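Local coordinates for protein DNA polymerase beta (Leishmania infantum, PDB 4P4M) that catalyses template-directed addition of nucleotides to DNA as a type-X family polymerase and probably serves in base excision repair, at residues Leu182-Gly185 against Ser186-Arg190; Phe295-Ile298 against Met299-Ala303; Ala338-Leu342 against Gly343-Asp347; Tyr370-Pro373 against Glu374-Asp377. One frame throughout, in Å; residues are numbered along the deposited sequence. Where two conformers were deposited one is given.

In the fold
Contact 1 is the buried one: its turn from strand 179-183 into helix 185-188 grips the triphosphate through a backbone amide, a serine hydroxyl and an arginine. Contact 2, within helix 293-305, is half buried and meets the same nucleotide at its base, about 7 Å from contact 1 at the nearest atoms; there the chemistry is minor-groove hydrogen bonding. Contact 4, a surface turn near the C-terminus, touches both, by a salt bridge from Asp377 to Arg189 and by packing of Arg376 on Phe295. The partly buried hairpin of contact 3 stands apart, about 26 Å from contact 1 between centres, and meets a template phosphate through one backbone N-H, with a glutamate carboxylate close by.

Contact 1: residues Leu182-Gly185 against Ser186-Arg190; sequences LICG and SYRRR. With D3T (2',3'-dideoxy-thymidine-5'-triphosphate), chain D.
Cys184 O receives the amide of Arg188, N to O 3.3 Å, and so ties the end of the strand to the first turn of the helix. A weak bond of the same length runs from Arg189 N to Gly185 O. Alongside them, Ile183 packs its CG2 methyl 3.5 Å from Tyr187 CD2. The tyrosine ring reaches back to the strand because CG stands opposite the backbone N (chi1 170°), and Glu164 binds its hydroxyl.

The turn serves the triphosphate of the bound D3T. Ser186 offers its backbone N to O1B and its hydroxyl to O3G, OG to O3G 2.7 Å, so one residue holds both the beta and the gamma phosphate; Ser194 OG is the hydroxyl's second partner. Arg189 brings its guanidinium edge-on to O2B. NH1 makes the stronger bond at 2.8 Å from O2B, while NH2 binds the same oxygen weakly. A bend at chi3 (-49°) turns the group back over Ser186 CA; Thr290 O holds NH1 and Asp377 forms a salt bridge with NH2. Gly185 has positive phi, and its CA lies 3.4 Å from O1B of D3T.

This Gly-Ser turn is characteristic of the nucleotidyltransferase palm. A Schellman motif closes the short helix at Arg190. Helix 157-175 flanks Tyr187, strand 193-203 with the magnesium ligands Asp196 and Asp198 runs antiparallel to strand 179-183, and helix 282-290 meets Cys184 and Arg188.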
loop_
_atom_site.group_PDB
_atom_site.type_symbol
_atom_site.label_atom_id
_atom_site.label_comp_id
_atom_site.label_asym_id
_atom_site.label_seq_id
_atom_site.Cartn_x
_atom_site.Cartn_y
_atom_site.Cartn_z
ATOM N N LEU A 182 1.903 6.419 10.030
ATOM C CA LEU A 182 3.225 6.707 9.455
ATOM C C LEU A 182 3.124 6.657 7.925
ATOM O O LEU A 182 2.588 5.695 7.369
ATOM C CB LEU A 182 4.255 5.665 9.919
ATOM C CG LEU A 182 4.584 5.562 11.418
ATOM C CD1 LEU A 182 5.014 4.146 11.824
ATOM C CD2 LEU A 182 5.648 6.589 11.820
ATOM N N ILE A 183 3.639 7.678 7.247
ATOM C CA ILE A 183 3.621 7.705 5.783
ATOM C C ILE A 183 4.978 7.238 5.251
ATOM O O ILE A 183 6.016 7.804 5.607
ATOM C CB ILE A 183 3.309 9.121 5.232
ATOM C CG1 ILE A 183 2.024 9.686 5.864
ATOM C CG2 ILE A 183 3.212 9.092 3.706
ATOM C CD1 ILE A 183 0.763 8.817 5.652
ATOM N N CYS A 184 4.966 6.211 4.406
ATOM C CA CYS A 184 6.192 5.622 3.862
ATOM C C CYS A 184 6.331 5.913 2.367
ATOM O O CYS A 184 6.200 7.053 1.960
ATOM C CB CYS A 184 6.236 4.119 4.143
ATOM S SG CYS A 184 6.253 3.755 5.932
ATOM N N GLY A 185 6.582 4.884 1.554
ATOM C CA GLY A 185 6.711 5.074 0.113
ATOM C C GLY A 185 7.829 6.037 -0.297
ATOM O O GLY A 185 8.764 6.285 0.463
ATOM N N SER A 186 7.731 6.582 -1.510
ATOM C CA SER A 186 8.764 7.473 -2.040
ATOM C C SER A 186 8.857 8.808 -1.294
ATOM O O SER A 186 9.884 9.486 -1.354
ATOM C CB SER A 186 8.556 7.712 -3.547
ATOM O OG SER A 186 7.287 8.300 -3.782
ATOM N N TYR A 187 7.786 9.174 -0.597
ATOM C CA TYR A 187 7.797 10.314 0.317
ATOM C C TYR A 187 8.836 10.145 1.431
ATOM O O TYR A 187 9.633 11.053 1.687
ATOM C CB TYR A 187 6.403 10.499 0.924
ATOM C CG TYR A 187 6.299 11.498 2.068
ATOM C CD1 TYR A 187 6.327 12.868 1.828
ATOM C CD2 TYR A 187 6.111 11.069 3.381
ATOM C CE1 TYR A 187 6.204 13.783 2.867
ATOM C CE2 TYR A 187 5.992 11.978 4.429
ATOM C CZ TYR A 187 6.039 13.331 4.163
ATOM O OH TYR A 187 5.915 14.239 5.190
ATOM N N ARG A 188 8.826 8.994 2.102
ATOM C CA ARG A 188 9.830 8.738 3.143
ATOM C C ARG A 188 11.248 8.643 2.541
ATOM O O ARG A 188 12.245 8.949 3.219
ATOM C CB ARG A 188 9.472 7.483 3.964
ATOM C CG ARG A 188 10.488 7.155 5.090
ATOM C CD ARG A 188 9.922 6.197 6.166
ATOM N NE ARG A 188 10.904 5.961 7.237
ATOM C CZ ARG A 188 11.659 4.865 7.346
ATOM N NH1 ARG A 188 11.547 3.880 6.457
ATOM N NH2 ARG A 188 12.535 4.752 8.342
ATOM N N ARG A 189 11.339 8.249 1.266
ATOM C CA ARG A 189 12.619 8.238 0.544
ATOM C C ARG A 189 13.022 9.650 0.071
ATOM O O ARG A 189 14.027 9.823 -0.630
ATOM C CB ARG A 189 12.593 7.238 -0.634
ATOM C CG ARG A 189 12.287 5.778 -0.207
ATOM C CD ARG A 189 12.817 4.714 -1.197
ATOM N NE ARG A 189 12.476 4.968 -2.600
ATOM C CZ ARG A 189 11.293 4.715 -3.156
ATOM N NH1 ARG A 189 10.293 4.214 -2.426
ATOM N NH2 ARG A 189 11.102 4.978 -4.447
ATOM N N ARG A 190 12.237 10.645 0.479
ATOM C CA ARG A 190 12.528 12.070 0.216
ATOM C C ARG A 190 12.503 12.508 -1.252
ATOM O O ARG A 190 13.175 13.482 -1.634
ATOM C CB ARG A 190 13.842 12.495 0.890
ATOM C CG ARG A 190 13.810 12.308 2.409
ATOM C CD ARG A 190 15.149 12.634 3.055
ATOM N NE ARG A 190 15.513 14.037 2.891
ATOM C CZ ARG A 190 15.166 15.003 3.735
ATOM N NH1 ARG A 190 14.438 14.720 4.809
ATOM N NH2 ARG A 190 15.544 16.254 3.505
HETATM P PA D3T D . 4.609 2.261 -4.728
HETATM O O1A D3T D . 3.576 3.151 -4.124
HETATM O O2A D3T D . 4.109 1.415 -5.865
HETATM O "O5'" D3T D . 4.478 0.997 -3.474
HETATM C "C5'" D3T D . 4.807 1.395 -2.241
HETATM C "C4'" D3T D . 5.809 0.387 -1.551
HETATM O "O4'" D3T D . 5.368 -0.963 -1.726
HETATM C "C1'" D3T D . 6.463 -1.799 -1.898
HETATM N N1 D3T D . 6.291 -2.602 -3.146
HETATM C C6 D3T D . 5.794 -1.990 -4.284
HETATM C C2 D3T D . 6.692 -3.996 -3.172
HETATM O O2 D3T D . 7.137 -4.539 -2.190
HETATM N N3 D3T D . 6.533 -4.692 -4.398
HETATM C C4 D3T D . 6.042 -4.039 -5.443
HETATM O O4 D3T D . 5.904 -4.732 -6.592
HETATM C C5 D3T D . 5.638 -2.671 -5.478
HETATM C C5M D3T D . 5.110 -2.082 -6.725
HETATM C "C2'" D3T D . 7.746 -0.945 -2.020
HETATM C "C3'" D3T D . 7.198 0.451 -2.228
HETATM O O3A D3T D . 6.129 2.514 -4.586
HETATM P PB D3T D . 6.779 4.115 -4.352
HETATM O O1B D3T D . 6.022 4.529 -3.137
HETATM O O2B D3T D . 8.180 3.634 -4.108
HETATM O O3B D3T D . 6.663 5.074 -5.545
HETATM P PG D3T D . 5.460 6.144 -6.103
HETATM O O1G D3T D . 4.293 6.033 -5.168
HETATM O O2G D3T D . 5.159 5.605 -7.494
HETATM O O3G D3T D . 6.122 7.504 -6.044
#

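Contact 2: residues Phe295-Ile298 against Met299-Ala303; sequences FNVI and MRQAA. With D3T (2',3'-dideoxy-thymidine-5'-triphosphate), chain D; nucleotides of chain C.
One face of the thumb helix 293-305 reads the minor-groove side of the nascent base pair and of the DNA next to it, and the pair Asn296-Arg300 lies on that face together with Val297. Asn296 ND2 donates to O2 of the D3T thymine at 3.1 Å and also to Thr288 O, which fixes the amide's rotation. Its CB lies over one face of the Arg300 guanidinium. The arginine chain, extended from CG to NE, carries NH1 to weak bonds with N3 of DA1 and O2 of DT2, both of chain C. On another side of the helix, Phe295 and Met299 lie side by side in a Met-aromatic contact, the sulfur oblique to the ring, and Leu310 and Phe363 pack on the methionine. In the conformer modelled here, Gln301 lies beside CG1 of Val297. The other methyl of that valine, CG2, rests 3.7 Å from C5 of DA1 of chain C.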
loop_
_atom_site.group_PDB
_atom_site.type_symbol
_atom_site.label_atom_id
_atom_site.label_comp_id
_atom_site.label_asym_id
_atom_site.label_seq_id
_atom_site.Cartn_x
_atom_site.Cartn_y
_atom_site.Cartn_z
ATOM N N PHE A 295 14.692 -2.409 -4.210
ATOM C CA PHE A 295 15.381 -2.575 -2.927
ATOM C C PHE A 295 14.816 -3.753 -2.119
ATOM O O PHE A 295 15.581 -4.550 -1.569
ATOM C CB PHE A 295 15.331 -1.272 -2.122
ATOM C CG PHE A 295 15.860 -1.395 -0.710
ATOM C CD1 PHE A 295 17.209 -1.212 -0.439
ATOM C CD2 PHE A 295 14.999 -1.675 0.345
ATOM C CE1 PHE A 295 17.696 -1.318 0.860
ATOM C CE2 PHE A 295 15.477 -1.782 1.638
ATOM C CZ PHE A 295 16.832 -1.605 1.892
ATOM N N ASN A 296 13.486 -3.865 -2.048
ATOM C CA ASN A 296 12.838 -4.969 -1.326
ATOM C C ASN A 296 13.204 -6.322 -1.928
ATOM O O ASN A 296 13.425 -7.287 -1.209
ATOM C CB ASN A 296 11.301 -4.836 -1.326
ATOM C CG ASN A 296 10.795 -3.680 -0.464
ATOM O OD1 ASN A 296 11.543 -3.082 0.311
ATOM N ND2 ASN A 296 9.504 -3.383 -0.583
ATOM N N VAL A 297 13.231 -6.400 -3.252
ATOM C CA VAL A 297 13.591 -7.658 -3.901
ATOM C C VAL A 297 15.036 -8.065 -3.572
ATOM O O VAL A 297 15.304 -9.219 -3.238
ATOM C CB VAL A 297 13.374 -7.596 -5.434
ATOM C CG1 VAL A 297 13.984 -8.819 -6.105
ATOM C CG2 VAL A 297 11.885 -7.489 -5.743
ATOM N N ILE A 298 15.957 -7.107 -3.655
ATOM C CA ILE A 298 17.364 -7.344 -3.290
ATOM C C ILE A 298 17.521 -7.790 -1.828
ATOM O O ILE A 298 18.248 -8.748 -1.531
ATOM C CB ILE A 298 18.236 -6.088 -3.566
ATOM C CG1 ILE A 298 18.380 -5.868 -5.076
ATOM C CG2 ILE A 298 19.611 -6.214 -2.908
ATOM C CD1 ILE A 298 18.867 -4.483 -5.454
ATOM N N MET A 299 16.843 -7.108 -0.909
ATOM C CA MET A 299 16.930 -7.477 0.510
ATOM C C MET A 299 16.287 -8.845 0.787
ATOM O O MET A 299 16.789 -9.628 1.604
ATOM C CB MET A 299 16.322 -6.379 1.409
ATOM C CG MET A 299 16.426 -6.669 2.911
ATOM S SD MET A 299 15.930 -5.282 3.980
ATOM C CE MET A 299 17.518 -4.584 4.428
ATOM N N ARG A 300 15.182 -9.144 0.106
ATOM C CA ARG A 300 14.533 -10.445 0.278
ATOM C C ARG A 300 15.386 -11.584 -0.313
ATOM O O ARG A 300 15.386 -12.706 0.204
ATOM C CB ARG A 300 13.098 -10.429 -0.286
ATOM C CG ARG A 300 12.171 -9.528 0.553
ATOM C CD ARG A 300 10.831 -9.174 -0.122
ATOM N NE ARG A 300 10.037 -8.336 0.783
ATOM C CZ ARG A 300 8.712 -8.227 0.742
ATOM N NH1 ARG A 300 8.010 -8.870 -0.189
ATOM N NH2 ARG A 300 8.091 -7.462 1.634
ATOM N N GLN A 301 16.113 -11.296 -1.388
ATOM C CA GLN A 301 17.057 -12.259 -1.957
ATOM C C GLN A 301 18.203 -12.524 -0.974
ATOM O O GLN A 301 18.640 -13.665 -0.795
ATOM C CB GLN A 301 17.613 -11.754 -3.295
ATOM C CG GLN A 301 16.648 -11.863 -4.471
ATOM C CD GLN A 301 17.160 -11.164 -5.732
ATOM O OE1 GLN A 301 17.996 -10.260 -5.664
ATOM N NE2 GLN A 301 16.657 -11.589 -6.889
ATOM N N ALA A 302 18.705 -11.458 -0.349
ATOM C CA ALA A 302 19.755 -11.605 0.662
ATOM C C ALA A 302 19.277 -12.501 1.810
ATOM O O ALA A 302 20.030 -13.346 2.314
ATOM C CB ALA A 302 20.189 -10.241 1.195
ATOM N N ALA A 303 18.025 -12.313 2.229
ATOM C CA ALA A 303 17.429 -13.155 3.262
ATOM C C ALA A 303 17.416 -14.623 2.831
ATOM O O ALA A 303 17.842 -15.507 3.580
ATOM C CB ALA A 303 15.990 -12.669 3.604
HETATM P PA D3T D . 4.609 2.261 -4.728
HETATM O O1A D3T D . 3.576 3.151 -4.124
HETATM O O2A D3T D . 4.109 1.415 -5.865
HETATM O "O5'" D3T D . 4.478 0.997 -3.474
HETATM C "C5'" D3T D . 4.807 1.395 -2.241
HETATM C "C4'" D3T D . 5.809 0.387 -1.551
HETATM O "O4'" D3T D . 5.368 -0.963 -1.726
HETATM C "C1'" D3T D . 6.463 -1.799 -1.898
HETATM N N1 D3T D . 6.291 -2.602 -3.146
HETATM C C6 D3T D . 5.794 -1.990 -4.284
HETATM C C2 D3T D . 6.692 -3.996 -3.172
HETATM O O2 D3T D . 7.137 -4.539 -2.190
HETATM N N3 D3T D . 6.533 -4.692 -4.398
HETATM C C4 D3T D . 6.042 -4.039 -5.443
HETATM O O4 D3T D . 5.904 -4.732 -6.592
HETATM C C5 D3T D . 5.638 -2.671 -5.478
HETATM C C5M D3T D . 5.110 -2.082 -6.725
HETATM C "C2'" D3T D . 7.746 -0.945 -2.020
HETATM C "C3'" D3T D . 7.198 0.451 -2.228
HETATM O O3A D3T D . 6.129 2.514 -4.586
HETATM P PB D3T D . 6.779 4.115 -4.352
HETATM O O1B D3T D . 6.022 4.529 -3.137
HETATM O O2B D3T D . 8.180 3.634 -4.108
HETATM O O3B D3T D . 6.663 5.074 -5.545
HETATM P PG D3T D . 5.460 6.144 -6.103
HETATM O O1G D3T D . 4.293 6.033 -5.168
HETATM O O2G D3T D . 5.159 5.605 -7.494
HETATM O O3G D3T D . 6.122 7.504 -6.044
ATOM O OP3 DA C 1 13.634 -14.822 -6.870
ATOM P P DA C 1 12.777 -13.642 -7.129
ATOM O OP1 DA C 1 11.524 -14.117 -7.744
ATOM O OP2 DA C 1 13.612 -12.637 -7.814
ATOM O "O5'" DA C 1 12.358 -13.003 -5.724
ATOM C "C5'" DA C 1 13.286 -12.804 -4.685
ATOM C "C4'" DA C 1 12.499 -12.553 -3.403
ATOM O "O4'" DA C 1 11.757 -11.313 -3.546
ATOM C "C3'" DA C 1 11.472 -13.626 -3.050
ATOM O "O3'" DA C 1 11.498 -13.756 -1.629
ATOM C "C2'" DA C 1 10.161 -13.041 -3.596
ATOM C "C1'" DA C 1 10.360 -11.534 -3.424
ATOM N N9 DA C 1 9.691 -10.696 -4.432
ATOM C C8 DA C 1 9.629 -10.946 -5.780
ATOM N N7 DA C 1 8.981 -10.031 -6.464
ATOM C C5 DA C 1 8.594 -9.107 -5.510
ATOM C C6 DA C 1 7.869 -7.895 -5.621
ATOM N N6 DA C 1 7.401 -7.427 -6.792
ATOM N N1 DA C 1 7.646 -7.197 -4.490
ATOM C C2 DA C 1 8.114 -7.692 -3.328
ATOM N N3 DA C 1 8.808 -8.817 -3.106
ATOM C C4 DA C 1 9.025 -9.493 -4.252
ATOM P P DT C 2 10.678 -14.926 -0.892
ATOM O OP1 DT C 2 11.360 -15.212 0.391
ATOM O OP2 DT C 2 10.433 -16.013 -1.869
ATOM O "O5'" DT C 2 9.266 -14.249 -0.590
ATOM C "C5'" DT C 2 9.213 -13.184 0.357
ATOM C "C4'" DT C 2 7.860 -12.506 0.266
ATOM O "O4'" DT C 2 7.751 -11.787 -0.991
ATOM C "C3'" DT C 2 6.644 -13.438 0.348
ATOM O "O3'" DT C 2 6.067 -13.232 1.647
ATOM C "C2'" DT C 2 5.740 -12.959 -0.792
ATOM C "C1'" DT C 2 6.369 -11.624 -1.203
ATOM N N1 DT C 2 6.070 -11.201 -2.616
ATOM C C2 DT C 2 5.521 -9.949 -2.829
ATOM O O2 DT C 2 5.269 -9.150 -1.946
ATOM N N3 DT C 2 5.267 -9.643 -4.134
ATOM C C4 DT C 2 5.504 -10.440 -5.233
ATOM O O4 DT C 2 5.225 -10.047 -6.364
ATOM C C5 DT C 2 6.082 -11.732 -4.955
ATOM C C7 DT C 2 6.375 -12.684 -6.090
ATOM C C6 DT C 2 6.332 -12.053 -3.676
#

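Contact 3: residues Ala338-Leu342 against Gly343-Asp347; sequences AGEEL and GVPKD. With nucleotides of chain C.
Glu340 and Pro345 face each other across a non-hydrogen-bonded pair and share one side of the hairpin, with Glu340 CG 3.9 Å from Pro345 CA. Beyond that contact the glutamate chain bends at chi2 (100°), and its carboxylate comes up to the phosphate of DA3 of chain C, OE2 lying 2.9 Å from OP1. Two acidic groups so close would probably raise the carboxylate's affinity for a proton; Asn311 gives OE1 a weak hydrogen bond. Glu341 and Val344 turn their side chains to the other side, where Val344 CG2 leans on the carbonyl oxygens of the turn.

The motif is a two-stranded beta hairpin of the thumb region, 340-341 with 344-345, closed by a type I' turn from Glu341 to Val344, with Leu342 and Gly343 both at positive phi. Glu341 and Val344 exchange two backbone bonds, Glu341 N to Val344 O at 2.9 Å and Val344 N to Glu341 O at 3.0 Å. A third, from Lys346 N to Gly339 O at 2.9 Å, shuts the open end just before helix 347-350. The aliphatic part of Lys346 lies along the same carbonyl, CG 3.6 Å from Gly339 O. Just ahead of the hairpin, Ala338 N donates to OP2 of DA3 of chain C.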
loop_
_atom_site.group_PDB
_atom_site.type_symbol
_atom_site.label_atom_id
_atom_site.label_comp_id
_atom_site.label_asym_id
_atom_site.label_seq_id
_atom_site.Cartn_x
_atom_site.Cartn_y
_atom_site.Cartn_z
ATOM N N ALA A 338 3.233 -17.326 2.623
ATOM C CA ALA A 338 4.163 -18.179 3.366
ATOM C C ALA A 338 3.581 -18.767 4.663
ATOM O O ALA A 338 4.130 -19.729 5.209
ATOM C CB ALA A 338 5.468 -17.411 3.669
ATOM N N GLY A 339 2.491 -18.182 5.162
ATOM C CA GLY A 339 1.844 -18.685 6.363
ATOM C C GLY A 339 1.356 -17.623 7.336
ATOM O O GLY A 339 1.700 -17.661 8.514
ATOM N N GLU A 340 0.548 -16.684 6.849
ATOM C CA GLU A 340 -0.059 -15.658 7.700
ATOM C C GLU A 340 -1.572 -15.582 7.483
ATOM O O GLU A 340 -2.056 -15.737 6.359
ATOM C CB GLU A 340 0.533 -14.266 7.396
ATOM C CG GLU A 340 2.024 -14.128 7.598
ATOM C CD GLU A 340 2.815 -14.221 6.297
ATOM O OE1 GLU A 340 4.031 -14.460 6.388
ATOM O OE2 GLU A 340 2.237 -14.041 5.200
ATOM N N GLU A 341 -2.320 -15.320 8.552
ATOM C CA GLU A 341 -3.758 -15.093 8.438
ATOM C C GLU A 341 -4.145 -13.827 9.212
ATOM O O GLU A 341 -3.722 -13.639 10.356
ATOM C CB GLU A 341 -4.532 -16.333 8.922
ATOM C CG GLU A 341 -4.241 -17.567 8.053
ATOM C CD GLU A 341 -5.056 -18.808 8.413
ATOM O OE1 GLU A 341 -5.353 -19.032 9.603
ATOM O OE2 GLU A 341 -5.391 -19.571 7.485
ATOM N N LEU A 342 -4.929 -12.959 8.578
ATOM C CA LEU A 342 -5.324 -11.688 9.199
ATOM C C LEU A 342 -4.115 -10.926 9.750
ATOM O O LEU A 342 -4.204 -10.289 10.803
ATOM C CB LEU A 342 -6.380 -11.912 10.295
ATOM C CG LEU A 342 -7.739 -12.368 9.769
ATOM C CD1 LEU A 342 -8.676 -12.787 10.907
ATOM C CD2 LEU A 342 -8.363 -11.269 8.912
ATOM N N GLY A 343 -2.987 -10.995 9.040
ATOM C CA GLY A 343 -1.817 -10.201 9.401
ATOM C C GLY A 343 -0.925 -10.796 10.481
ATOM O O GLY A 343 -0.002 -10.135 10.956
ATOM N N VAL A 344 -1.209 -12.040 10.873
ATOM C CA VAL A 344 -0.487 -12.720 11.956
ATOM C C VAL A 344 0.077 -14.048 11.449
ATOM O O VAL A 344 -0.661 -14.878 10.908
ATOM C CB VAL A 344 -1.438 -13.007 13.168
ATOM C CG1 VAL A 344 -0.696 -13.750 14.299
ATOM C CG2 VAL A 344 -2.058 -11.710 13.689
ATOM N N PRO A 345 1.394 -14.259 11.606
ATOM C CA PRO A 345 1.967 -15.549 11.184
ATOM C C PRO A 345 1.392 -16.711 11.993
ATOM O O PRO A 345 1.196 -16.579 13.212
ATOM C CB PRO A 345 3.466 -15.397 11.516
ATOM C CG PRO A 345 3.704 -13.891 11.541
ATOM C CD PRO A 345 2.416 -13.330 12.122
ATOM N N LYS A 346 1.113 -17.827 11.328
ATOM C CA LYS A 346 0.719 -19.055 12.027
ATOM C C LYS A 346 1.814 -19.461 13.007
ATOM O O LYS A 346 2.980 -19.122 12.810
ATOM C CB LYS A 346 0.422 -20.172 11.013
ATOM C CG LYS A 346 -0.742 -19.824 10.074
ATOM C CD LYS A 346 -1.311 -21.043 9.358
ATOM C CE LYS A 346 -1.878 -22.052 10.355
ATOM N NZ LYS A 346 -2.385 -23.281 9.682
ATOM N N ASP A 347 1.443 -20.160 14.078
ATOM C CA ASP A 347 2.387 -20.476 15.150
ATOM C C ASP A 347 3.706 -21.105 14.675
ATOM O O ASP A 347 4.778 -20.778 15.191
ATOM C CB ASP A 347 1.734 -21.385 16.198
ATOM C CG ASP A 347 0.801 -20.627 17.135
ATOM O OD1 ASP A 347 0.765 -19.372 17.100
ATOM O OD2 ASP A 347 0.105 -21.296 17.921
ATOM P P DA C 3 4.645 -13.878 2.043
ATOM O OP1 DA C 3 4.635 -14.083 3.511
ATOM O OP2 DA C 3 4.358 -15.006 1.126
ATOM O "O5'" DA C 3 3.599 -12.734 1.673
ATOM C "C5'" DA C 3 3.668 -11.468 2.324
ATOM C "C4'" DA C 3 2.538 -10.597 1.811
ATOM O "O4'" DA C 3 2.811 -10.209 0.441
ATOM C "C3'" DA C 3 1.180 -11.295 1.817
ATOM O "O3'" DA C 3 0.351 -10.554 2.685
ATOM C "C2'" DA C 3 0.690 -11.174 0.376
ATOM C "C1'" DA C 3 1.586 -10.102 -0.242
ATOM N N9 DA C 3 1.794 -10.352 -1.667
ATOM C C8 DA C 3 2.425 -11.434 -2.218
ATOM N N7 DA C 3 2.454 -11.415 -3.533
ATOM C C5 DA C 3 1.788 -10.246 -3.867
ATOM C C6 DA C 3 1.473 -9.661 -5.108
ATOM N N6 DA C 3 1.815 -10.209 -6.289
ATOM N N1 DA C 3 0.788 -8.494 -5.087
ATOM C C2 DA C 3 0.444 -7.959 -3.904
ATOM N N3 DA C 3 0.679 -8.424 -2.677
ATOM C C4 DA C 3 1.366 -9.580 -2.725
#

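Contact 4: residues Tyr370-Pro373 against Glu374-Asp377; sequences YAKP and ENRD
With CG opposite its own carbonyl carbon (chi1 -64°) and the chain then extended to NE, Arg376 runs back beside Pro373 and closes a short 3-10 turn near the C-terminus on Ala371. The guanidinium holds Ala371 O side-on with two nitrogens, NE and NH2, each 3.0 Å from that oxygen. The acceptor lies 2° out of the guanidinium plane, yet the bonds differ: NH2 comes nearly along the C=O axis, whereas NE stands above the carbonyl plane. Pro373 CA lies over one face of the group, toward the rim; the two in-plane bonds set the group's rotation. The Tyr370 ring is turned almost at right angles to the guanidinium, at 87°, and brings OH 3.6 Å from NH2. Glu359 completes the setting with a salt bridge to NH2, linking the turn to helix 359-365.

The 3-10 turn itself is held by Asn375 N to Lys372 O, 2.8 Å, and by Arg376 N to Pro373 O. Around it, Pro373 touches Arg188, and Asp377 OD2 is hydrogen-bonded to His191 NE2. On the outer side a water bridges main chain and side chain: it accepts from Lys372 N and donates to Asn375 OD1, its oxygen 2.8 Å from that OD1.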
loop_
_atom_site.group_PDB
_atom_site.type_symbol
_atom_site.label_atom_id
_atom_site.label_comp_id
_atom_site.label_asym_id
_atom_site.label_seq_id
_atom_site.Cartn_x
_atom_site.Cartn_y
_atom_site.Cartn_z
ATOM N N TYR A 370 23.834 -0.655 6.335
ATOM C CA TYR A 370 22.646 0.181 6.494
ATOM C C TYR A 370 22.552 1.220 5.382
ATOM O O TYR A 370 23.555 1.832 5.012
ATOM C CB TYR A 370 22.633 0.893 7.856
ATOM C CG TYR A 370 21.425 1.787 8.011
ATOM C CD1 TYR A 370 20.174 1.252 8.312
ATOM C CD2 TYR A 370 21.521 3.162 7.812
ATOM C CE1 TYR A 370 19.058 2.062 8.427
ATOM C CE2 TYR A 370 20.415 3.982 7.930
ATOM C CZ TYR A 370 19.185 3.429 8.235
ATOM O OH TYR A 370 18.083 4.249 8.344
ATOM N N ALA A 371 21.345 1.421 4.857
ATOM C CA ALA A 371 21.089 2.488 3.890
ATOM C C ALA A 371 19.947 3.367 4.387
ATOM O O ALA A 371 18.894 2.856 4.777
ATOM C CB ALA A 371 20.751 1.900 2.525
ATOM N N LYS A 372 20.148 4.682 4.395
ATOM C CA LYS A 372 19.052 5.602 4.731
ATOM C C LYS A 372 17.940 5.457 3.689
ATOM O O LYS A 372 18.213 5.089 2.554
ATOM C CB LYS A 372 19.540 7.049 4.732
ATOM C CG LYS A 372 20.577 7.386 5.806
ATOM C CD LYS A 372 21.194 8.751 5.521
ATOM C CE LYS A 372 22.121 9.199 6.643
ATOM N NZ LYS A 372 21.368 9.522 7.890
ATOM N N PRO A 373 16.684 5.750 4.066
ATOM C CA PRO A 373 15.578 5.685 3.092
ATOM C C PRO A 373 15.858 6.388 1.757
ATOM O O PRO A 373 15.531 5.855 0.693
ATOM C CB PRO A 373 14.434 6.389 3.831
ATOM C CG PRO A 373 14.686 6.028 5.281
ATOM C CD PRO A 373 16.209 6.137 5.410
ATOM N N GLU A 374 16.461 7.572 1.804
ATOM C CA GLU A 374 16.745 8.324 0.581
ATOM C C GLU A 374 17.798 7.665 -0.310
ATOM O O GLU A 374 18.002 8.082 -1.445
ATOM C CB GLU A 374 17.192 9.747 0.923
ATOM C CG GLU A 374 18.436 9.779 1.795
ATOM C CD GLU A 374 18.632 11.121 2.461
ATOM O OE1 GLU A 374 18.442 11.206 3.694
ATOM O OE2 GLU A 374 18.965 12.089 1.744
ATOM N N ASN A 375 18.475 6.647 0.209
ATOM C CA ASN A 375 19.430 5.884 -0.583
ATOM C C ASN A 375 18.933 4.477 -0.927
ATOM O O ASN A 375 19.725 3.561 -1.167
ATOM C CB ASN A 375 20.786 5.819 0.137
ATOM C CG ASN A 375 21.402 7.196 0.338
ATOM O OD1 ASN A 375 21.849 7.545 1.435
ATOM N ND2 ASN A 375 21.417 7.989 -0.725
ATOM N N ARG A 376 17.616 4.301 -0.951
ATOM C CA ARG A 376 17.050 2.998 -1.284
ATOM C C ARG A 376 16.391 2.999 -2.666
ATOM O O ARG A 376 15.246 2.579 -2.813
ATOM C CB ARG A 376 16.059 2.532 -0.197
ATOM C CG ARG A 376 16.725 2.297 1.164
ATOM C CD ARG A 376 15.724 1.863 2.258
ATOM N NE ARG A 376 16.261 2.142 3.599
ATOM C CZ ARG A 376 15.547 2.097 4.721
ATOM N NH1 ARG A 376 14.254 1.779 4.679
ATOM N NH2 ARG A 376 16.119 2.396 5.890
ATOM N N ASP A 377 17.127 3.467 -3.677
ATOM C CA ASP A 377 16.624 3.459 -5.052
ATOM C C ASP A 377 17.584 2.753 -6.024
ATOM O O ASP A 377 18.067 3.366 -6.978
ATOM C CB ASP A 377 16.326 4.889 -5.536
ATOM C CG ASP A 377 15.000 5.425 -5.004
ATOM O OD1 ASP A 377 13.940 4.993 -5.492
ATOM O OD2 ASP A 377 15.016 6.277 -4.097
HETATM O O HOH W 1 22.684 5.644 3.323
#